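Long-range contacts in putative metal resistance protein (Proteus mirabilis, PDB 6C29), which primes the disulfide isomerase ScsC through its N-terminal periplasmic tandem immunoglobulin-fold part, the piece in this chain, and is probably a protein-disulfide reductase: residues G190-P196 and T208-D214; K43-R47 and W71-F77; Q172-W178 and A200-L205. All blocks are in the same frame, centred on the assembly; numbering follows the deposited sequence. Where two conformers were deposited one is given.

Contact 1. Residues G190-P196 and T208-D214; sequences GMLYGIP and TVDVTDD
Strand 191-193 runs antiparallel to strand 208-213, the axes 4.5 Å apart at their closest and their directions 152° apart, with L192 and T212 as a hydrogen-bonded pair and Y193 and V211 as a non-hydrogen-bonded one. L192 N donates to T212 O at 2.7 Å, and T212 N returns the bond to L192 O at 2.9 Å. G194 N adds a third bond, 2.8 Å to D210 O. Further along, a water replaces direct pairing: it donates to I195 O and accepts from D210 N.

L192 and T212 put their side chains on one face of the sheet, with L192 CB 3.5 Å from T212 OG1. A chi1 of 68° tucks that hydroxyl between its own backbone N and carbonyl carbon, from where it donates to D213 O; L192 CD1 comes near the same carbonyl oxygen. On the other face the contacts are between carbons. Y193 and V211 lie side by side and point the same way, V211 CG2 3.6 Å from Y193 CE1 while V211 CG1 sits in plane at the ring edge. V209 CG1 closes on the root of the tyrosine, 3.6 Å from Y193 CB.

Both strands belong to the hairpin 191-201/204-213. Strand 204-213 bonds on its other flank to strand 166-173 through V209 and L167, while Y193, V209 and P196 pack on L185 of strand 182-186.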
# COMPACT_ATOMS: atom_id res chain seq x y z
N GLY A 190 -1.41 -6.85 16.18
CA GLY A 190 -1.44 -6.51 17.59
C GLY A 190 -0.39 -5.49 17.97
O GLY A 190 -0.40 -4.99 19.09
N MSE A 191 0.54 -5.20 17.06
CA MSE A 191 1.66 -4.31 17.37
C MSE A 191 1.56 -2.97 16.65
O MSE A 191 0.98 -2.88 15.57
CB MSE A 191 2.99 -4.97 17.00
CG MSE A 191 3.18 -6.35 17.55
SE MSE A 191 3.18 -6.34 19.49
CE MSE A 191 3.17 -8.28 19.76
N LEU A 192 2.13 -1.95 17.28
CA LEU A 192 2.25 -0.63 16.69
C LEU A 192 3.72 -0.28 16.56
O LEU A 192 4.50 -0.52 17.50
CB LEU A 192 1.56 0.42 17.57
CG LEU A 192 0.09 0.20 17.87
CD1 LEU A 192 -0.41 1.30 18.79
CD2 LEU A 192 -0.70 0.15 16.58
N TYR A 193 4.09 0.28 15.42
CA TYR A 193 5.43 0.82 15.22
C TYR A 193 5.44 2.33 15.29
O TYR A 193 4.58 2.98 14.75
CB TYR A 193 5.98 0.36 13.89
CG TYR A 193 6.45 -1.05 13.81
CD1 TYR A 193 6.63 -1.83 14.94
CD2 TYR A 193 6.72 -1.60 12.59
CE1 TYR A 193 7.09 -3.15 14.82
CE2 TYR A 193 7.17 -2.89 12.46
CZ TYR A 193 7.36 -3.66 13.56
OH TYR A 193 7.80 -4.95 13.36
N GLY A 194 6.43 2.89 15.95
CA GLY A 194 6.61 4.32 15.95
C GLY A 194 7.26 4.85 14.68
O GLY A 194 7.43 4.10 13.70
N ILE A 195 7.61 6.14 14.68
CA ILE A 195 8.26 6.79 13.55
C ILE A 195 9.69 6.23 13.43
O ILE A 195 10.47 6.35 14.38
CB ILE A 195 8.30 8.31 13.71
CG1 ILE A 195 6.87 8.83 13.91
CG2 ILE A 195 8.97 8.95 12.52
CD1 ILE A 195 6.83 10.29 14.29
N PRO A 196 10.04 5.64 12.27
CA PRO A 196 11.39 5.09 12.10
C PRO A 196 12.45 6.16 12.19
O PRO A 196 12.24 7.24 11.65
CB PRO A 196 11.38 4.49 10.69
CG PRO A 196 9.96 4.30 10.37
CD PRO A 196 9.20 5.36 11.08
N THR A 208 15.96 2.46 13.65
CA THR A 208 15.40 2.04 14.93
C THR A 208 13.94 2.45 14.97
O THR A 208 13.55 3.53 14.50
CB THR A 208 16.18 2.63 16.11
OG1 THR A 208 15.91 4.03 16.22
CG2 THR A 208 17.68 2.41 15.91
N VAL A 209 13.12 1.54 15.50
CA VAL A 209 11.67 1.70 15.57
C VAL A 209 11.19 1.29 16.97
O VAL A 209 11.47 0.19 17.42
CB VAL A 209 10.96 0.79 14.51
CG1 VAL A 209 9.47 1.02 14.56
CG2 VAL A 209 11.50 1.06 13.13
N ASP A 210 10.50 2.19 17.68
CA ASP A 210 9.87 1.84 18.95
C ASP A 210 8.62 1.02 18.69
O ASP A 210 7.87 1.29 17.76
CB ASP A 210 9.50 3.09 19.75
CG ASP A 210 10.71 3.86 20.24
OD1 ASP A 210 11.75 3.23 20.52
OD2 ASP A 210 10.61 5.11 20.32
N VAL A 211 8.43 -0.02 19.48
CA VAL A 211 7.30 -0.91 19.33
C VAL A 211 6.41 -0.92 20.57
O VAL A 211 6.91 -0.90 21.70
CB VAL A 211 7.78 -2.35 19.02
CG1 VAL A 211 6.59 -3.25 18.68
CG2 VAL A 211 8.78 -2.36 17.90
N THR A 212 5.09 -0.91 20.36
CA THR A 212 4.15 -1.10 21.46
C THR A 212 3.06 -2.08 21.05
O THR A 212 2.90 -2.40 19.87
CB THR A 212 3.49 0.22 21.92
OG1 THR A 212 2.61 0.71 20.90
CG2 THR A 212 4.53 1.27 22.27
N ASP A 213 2.29 -2.56 22.02
CA ASP A 213 1.09 -3.31 21.72
C ASP A 213 0.00 -2.33 21.30
O ASP A 213 0.24 -1.12 21.25
CB ASP A 213 0.66 -4.17 22.92
CG ASP A 213 0.32 -3.35 24.17
OD1 ASP A 213 0.08 -2.12 24.09
OD2 ASP A 213 0.30 -3.95 25.26
N ASP A 214 -1.19 -2.85 21.02
CA ASP A 214 -2.28 -2.01 20.52
C ASP A 214 -2.73 -0.93 21.50
O ASP A 214 -3.52 -0.06 21.13
CB ASP A 214 -3.51 -2.85 20.14
CG ASP A 214 -3.40 -3.50 18.77
OD1 ASP A 214 -2.76 -2.94 17.85
OD2 ASP A 214 -4.01 -4.58 18.60
O HOH W 1 10.39 4.95 16.74

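Contact 2. Residues K43-R47 and W71-F77; sequences KTYWR and WPSPSAF
W46 lays its indole against P74, whose CG stands 3.6 Å from the centroid of the five-membered ring and 11° off its normal, a CH-pi contact over the face. On the opposite face lies CG of the neighbouring R47, so the indole is sandwiched between aliphatic carbons. Its rim is held too: a water in the ring plane accepts from W46 NE1 at 2.9 Å and donates to W71 O. The W46 and W71 rings meet obliquely, planes 84° apart. R47 reaches W71 as well, its CB 3.7 Å from the centroid of that five-membered ring. A chi1 of 64° carries the rest of the arginine past the W46 indole, whose CZ2 lies over a face of the guanidinium, while the guanidinium edge meets W71 CD1. At the far end K43 CD rides over the centre of the F77 ring, 3.7 Å from the centroid. Y45 O, beside W71 CZ3, is buried without a polar partner.

W46 and P74 also touch Y184, and R47 NH2 forms a salt bridge with D186, which links this DsbD-family N-terminal region to the following immunoglobulin-like part. Apart from the single bridging water, then, the two segments are held by dispersion and CH-pi contact, mostly aliphatic carbon over ring faces.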
# COMPACT_ATOMS: atom_id res chain seq x y z
N LYS A 43 -6.05 12.41 2.50
CA LYS A 43 -5.20 11.27 2.15
C LYS A 43 -5.96 9.97 2.20
O LYS A 43 -7.05 9.91 2.76
CB LYS A 43 -4.01 11.21 3.11
CG LYS A 43 -3.15 12.48 3.05
CD LYS A 43 -2.44 12.77 4.36
CE LYS A 43 -1.77 14.17 4.33
NZ LYS A 43 -2.71 15.32 4.53
N THR A 44 -5.43 8.94 1.56
CA THR A 44 -5.90 7.60 1.84
C THR A 44 -4.70 6.81 2.33
O THR A 44 -3.64 7.38 2.53
CB THR A 44 -6.61 6.97 0.66
OG1 THR A 44 -7.21 5.72 1.05
CG2 THR A 44 -5.70 6.76 -0.54
N TYR A 45 -4.94 5.55 2.66
CA TYR A 45 -3.98 4.78 3.43
C TYR A 45 -3.35 3.63 2.67
O TYR A 45 -3.89 3.10 1.72
CB TYR A 45 -4.67 4.20 4.63
CG TYR A 45 -5.22 5.17 5.65
CD1 TYR A 45 -4.44 5.59 6.71
CD2 TYR A 45 -6.52 5.61 5.57
CE1 TYR A 45 -4.95 6.44 7.69
CE2 TYR A 45 -7.04 6.44 6.52
CZ TYR A 45 -6.25 6.85 7.59
OH TYR A 45 -6.77 7.68 8.55
N TRP A 46 -2.19 3.26 3.16
CA TRP A 46 -1.47 2.08 2.71
C TRP A 46 -2.03 0.84 3.37
O TRP A 46 -2.90 0.93 4.24
CB TRP A 46 0.01 2.28 3.03
CG TRP A 46 1.01 1.32 2.45
CD1 TRP A 46 1.09 0.89 1.17
CD2 TRP A 46 2.11 0.73 3.15
NE1 TRP A 46 2.17 0.05 1.02
CE2 TRP A 46 2.82 -0.06 2.22
CE3 TRP A 46 2.58 0.79 4.47
CZ2 TRP A 46 3.94 -0.78 2.54
CZ3 TRP A 46 3.73 0.05 4.78
CH2 TRP A 46 4.39 -0.70 3.81
N ARG A 47 -1.48 -0.31 3.02
CA ARG A 47 -1.96 -1.56 3.62
C ARG A 47 -1.75 -1.63 5.13
O ARG A 47 -2.49 -2.32 5.83
CB ARG A 47 -1.29 -2.76 2.95
CG ARG A 47 0.18 -2.83 3.16
CD ARG A 47 0.79 -4.01 2.41
NE ARG A 47 2.21 -4.02 2.70
CZ ARG A 47 3.18 -4.11 1.81
NH1 ARG A 47 2.90 -4.27 0.50
NH2 ARG A 47 4.43 -4.06 2.22
N TRP A 71 0.21 -2.53 -4.13
CA TRP A 71 0.24 -1.29 -3.40
C TRP A 71 1.35 -0.38 -3.91
O TRP A 71 2.52 -0.72 -3.78
CB TRP A 71 0.44 -1.54 -1.91
CG TRP A 71 -0.70 -2.25 -1.26
CD1 TRP A 71 -0.84 -3.58 -1.10
CD2 TRP A 71 -1.87 -1.64 -0.69
NE1 TRP A 71 -2.03 -3.87 -0.46
CE2 TRP A 71 -2.69 -2.68 -0.21
CE3 TRP A 71 -2.32 -0.32 -0.57
CZ2 TRP A 71 -3.92 -2.43 0.41
CZ3 TRP A 71 -3.53 -0.08 0.06
CH2 TRP A 71 -4.32 -1.13 0.52
N PRO A 72 1.02 0.77 -4.46
CA PRO A 72 2.05 1.72 -4.84
C PRO A 72 2.88 2.10 -3.64
O PRO A 72 2.40 2.07 -2.48
CB PRO A 72 1.27 2.90 -5.41
CG PRO A 72 -0.01 2.24 -5.91
CD PRO A 72 -0.33 1.23 -4.87
N SER A 73 4.13 2.46 -3.90
CA SER A 73 5.03 2.81 -2.83
C SER A 73 4.40 3.94 -2.01
O SER A 73 3.98 4.95 -2.60
CB SER A 73 6.39 3.22 -3.43
OG SER A 73 7.37 3.21 -2.43
N PRO A 74 4.33 3.81 -0.66
CA PRO A 74 3.59 4.81 0.13
C PRO A 74 4.43 6.00 0.55
O PRO A 74 5.64 6.08 0.30
CB PRO A 74 3.17 4.01 1.37
CG PRO A 74 4.36 3.09 1.57
CD PRO A 74 4.78 2.69 0.18
N SER A 75 3.76 6.94 1.20
CA SER A 75 4.39 8.07 1.83
C SER A 75 4.01 8.10 3.31
O SER A 75 3.04 7.45 3.71
CB SER A 75 3.96 9.37 1.14
OG SER A 75 4.39 9.37 -0.21
N ALA A 76 4.76 8.88 4.10
CA ALA A 76 4.46 9.03 5.51
C ALA A 76 4.02 10.44 5.81
O ALA A 76 4.50 11.40 5.20
CB ALA A 76 5.67 8.66 6.35
N PHE A 77 3.11 10.56 6.77
CA PHE A 77 2.58 11.86 7.15
C PHE A 77 2.51 11.96 8.66
O PHE A 77 2.25 10.96 9.33
CB PHE A 77 1.17 12.06 6.56
CG PHE A 77 1.08 11.82 5.09
CD1 PHE A 77 1.31 12.86 4.20
CD2 PHE A 77 0.74 10.57 4.59
CE1 PHE A 77 1.23 12.66 2.83
CE2 PHE A 77 0.64 10.38 3.24
CZ PHE A 77 0.89 11.41 2.36
O HOH W 2 3.77 -0.89 -1.18

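Contact 3. Residues Q172-W178 and A200-L205; sequences QREQGDW and AKGDHL
R173 and W178 converge on a beta hairpin whose tip is a type II' turn from K201 to H204, with G202 at the positive phi such a turn needs. K201 and H204 bond to each other in both directions, which leaves the carbonyls of G202 and D203 to serve residues 172-178.

D203 O takes two donors. R173 N points at it almost straight, 2.8 Å and 171° at the hydrogen, and lies in the carbonyl plane. W178 NE1 comes to D203 O as well, 3.0 Å away, but the bond is weak because it is bent to 128°. G202 O is shared between W178 N at 3.1 Å and a water at 2.9 Å; that water also donates to W178 O, so both ends of the tryptophan backbone meet the turn.

The D203 carboxylate has a weak protein bond and a water. Its chi1 of 69° lets it lie alongside Q172, where Q172 NE2 makes a long, weak bond of 3.5 Å to D203 OD2. The water sits between D203 OD2 and R173 O but has more acceptors around it than protons to give. The other end of the glutamine amide, Q172 OE1, bonds to S156. R173 spends its guanidinium away from the hairpin: NE donates in its plane to Q175 O at 2.9 Å, and NH1 and NH2 form salt bridges with D233 and D234.

Nonpolar contacts complete the join. The W178 ring is clamped between R173 CB on one face and L205 CB on the other, the latter 3.6 Å from the centroid of the five-membered ring. At the root of the side chain, W178 CB meets A200 CB at 3.8 Å.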
# COMPACT_ATOMS: atom_id res chain seq x y z
N GLN A 172 22.13 -2.96 3.98
CA GLN A 172 23.26 -2.65 3.13
C GLN A 172 22.79 -2.32 1.72
O GLN A 172 22.03 -3.08 1.12
CB GLN A 172 24.23 -3.82 3.06
CG GLN A 172 25.43 -3.51 2.18
CD GLN A 172 26.39 -4.68 2.06
OE1 GLN A 172 25.99 -5.81 1.78
NE2 GLN A 172 27.68 -4.40 2.23
N ARG A 173 23.22 -1.18 1.20
CA ARG A 173 22.88 -0.81 -0.16
C ARG A 173 23.66 -1.68 -1.13
O ARG A 173 24.82 -1.94 -0.92
CB ARG A 173 23.16 0.66 -0.40
CG ARG A 173 22.51 1.16 -1.69
CD ARG A 173 22.55 2.66 -1.86
NE ARG A 173 22.17 3.02 -3.23
CZ ARG A 173 21.29 3.96 -3.56
NH1 ARG A 173 20.67 4.65 -2.64
NH2 ARG A 173 21.04 4.19 -4.84
N GLU A 174 23.00 -2.16 -2.18
CA GLU A 174 23.64 -3.10 -3.12
C GLU A 174 24.79 -2.45 -3.86
O GLU A 174 25.89 -3.00 -3.98
CB GLU A 174 22.60 -3.62 -4.13
CG GLU A 174 23.16 -4.70 -5.07
CD GLU A 174 22.19 -5.13 -6.16
OE1 GLU A 174 20.97 -4.92 -6.02
OE2 GLU A 174 22.67 -5.71 -7.16
N GLN A 175 24.50 -1.27 -4.38
CA GLN A 175 25.42 -0.46 -5.13
C GLN A 175 25.34 1.00 -4.69
O GLN A 175 24.25 1.55 -4.54
CB GLN A 175 25.12 -0.56 -6.62
CG GLN A 175 26.22 0.02 -7.44
CD GLN A 175 25.91 0.04 -8.91
OE1 GLN A 175 25.09 -0.74 -9.41
NE2 GLN A 175 26.56 0.95 -9.62
N GLY A 176 26.49 1.61 -4.48
CA GLY A 176 26.55 3.01 -4.10
C GLY A 176 26.20 3.27 -2.64
O GLY A 176 26.19 2.37 -1.80
N ASP A 177 25.96 4.54 -2.36
CA ASP A 177 25.66 5.03 -1.03
C ASP A 177 24.21 5.41 -0.88
O ASP A 177 23.56 5.76 -1.86
CB ASP A 177 26.49 6.27 -0.70
CG ASP A 177 27.97 5.97 -0.50
OD1 ASP A 177 28.34 4.77 -0.44
OD2 ASP A 177 28.73 6.96 -0.35
N TRP A 178 23.73 5.40 0.36
CA TRP A 178 22.40 5.92 0.65
C TRP A 178 22.37 7.44 0.50
O TRP A 178 23.33 8.11 0.91
CB TRP A 178 21.97 5.51 2.04
CG TRP A 178 21.79 4.05 2.22
CD1 TRP A 178 22.67 3.19 2.85
CD2 TRP A 178 20.69 3.26 1.80
NE1 TRP A 178 22.16 1.94 2.86
CE2 TRP A 178 20.95 1.94 2.21
CE3 TRP A 178 19.50 3.53 1.12
CZ2 TRP A 178 20.08 0.90 1.96
CZ3 TRP A 178 18.63 2.50 0.87
CH2 TRP A 178 18.92 1.20 1.27
N ALA A 200 22.33 6.97 8.10
CA ALA A 200 23.10 6.33 7.04
C ALA A 200 24.50 6.87 6.93
O ALA A 200 24.73 8.07 7.12
CB ALA A 200 22.39 6.48 5.71
N LYS A 201 25.44 5.98 6.65
CA LYS A 201 26.81 6.35 6.31
C LYS A 201 27.32 5.39 5.25
O LYS A 201 27.26 4.17 5.42
CB LYS A 201 27.72 6.34 7.52
CG LYS A 201 29.07 6.92 7.15
CD LYS A 201 30.02 7.08 8.30
CE LYS A 201 31.21 7.91 7.85
NZ LYS A 201 32.14 8.18 8.97
N GLY A 202 27.71 5.95 4.12
CA GLY A 202 28.13 5.11 3.01
C GLY A 202 27.00 4.17 2.61
O GLY A 202 25.85 4.62 2.45
N ASP A 203 27.31 2.88 2.48
CA ASP A 203 26.29 1.91 2.06
C ASP A 203 25.50 1.29 3.20
O ASP A 203 24.71 0.39 2.97
CB ASP A 203 26.95 0.80 1.24
CG ASP A 203 27.85 -0.11 2.06
OD1 ASP A 203 28.05 0.10 3.27
OD2 ASP A 203 28.38 -1.07 1.46
N HIS A 204 25.67 1.82 4.41
CA HIS A 204 25.04 1.29 5.60
C HIS A 204 23.91 2.18 6.09
O HIS A 204 24.10 3.39 6.31
CB HIS A 204 26.08 1.10 6.70
CG HIS A 204 25.53 0.65 8.00
ND1 HIS A 204 24.95 -0.59 8.18
CD2 HIS A 204 25.42 1.30 9.18
CE1 HIS A 204 24.51 -0.68 9.43
NE2 HIS A 204 24.79 0.45 10.06
N LEU A 205 22.74 1.58 6.24
CA LEU A 205 21.57 2.25 6.79
C LEU A 205 21.11 1.56 8.08
O LEU A 205 20.81 0.37 8.06
CB LEU A 205 20.46 2.25 5.75
CG LEU A 205 19.08 2.78 6.16
CD1 LEU A 205 19.14 4.20 6.58
CD2 LEU A 205 18.09 2.64 5.03
O HOH W 3 27.66 -2.38 -0.87
O HOH W 4 25.00 7.37 3.03

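Overall arrangement
From the N terminus, contact 2 comes first: it closes a loop of 23 residues in the DsbD-family N-terminal region, bringing together 43-47 and 71-77, the edge-strand regions of a three-stranded sheet. It is complete before the chain enters the second immunoglobulin-like part, so it stands in series with the others. There the two remaining contacts cross: 172-178 starts contact 3, 190-196 starts contact 1, then 200-205 ends contact 3 and 208-214 ends contact 1. Contact 1 pairs strands 191-201 and 204-213 at the open end of their hairpin; contact 3 ties the loop after strand 166-173 to its turn, the centres about 25 Å apart. The centres of contacts 1 and 2 are about 17 Å apart.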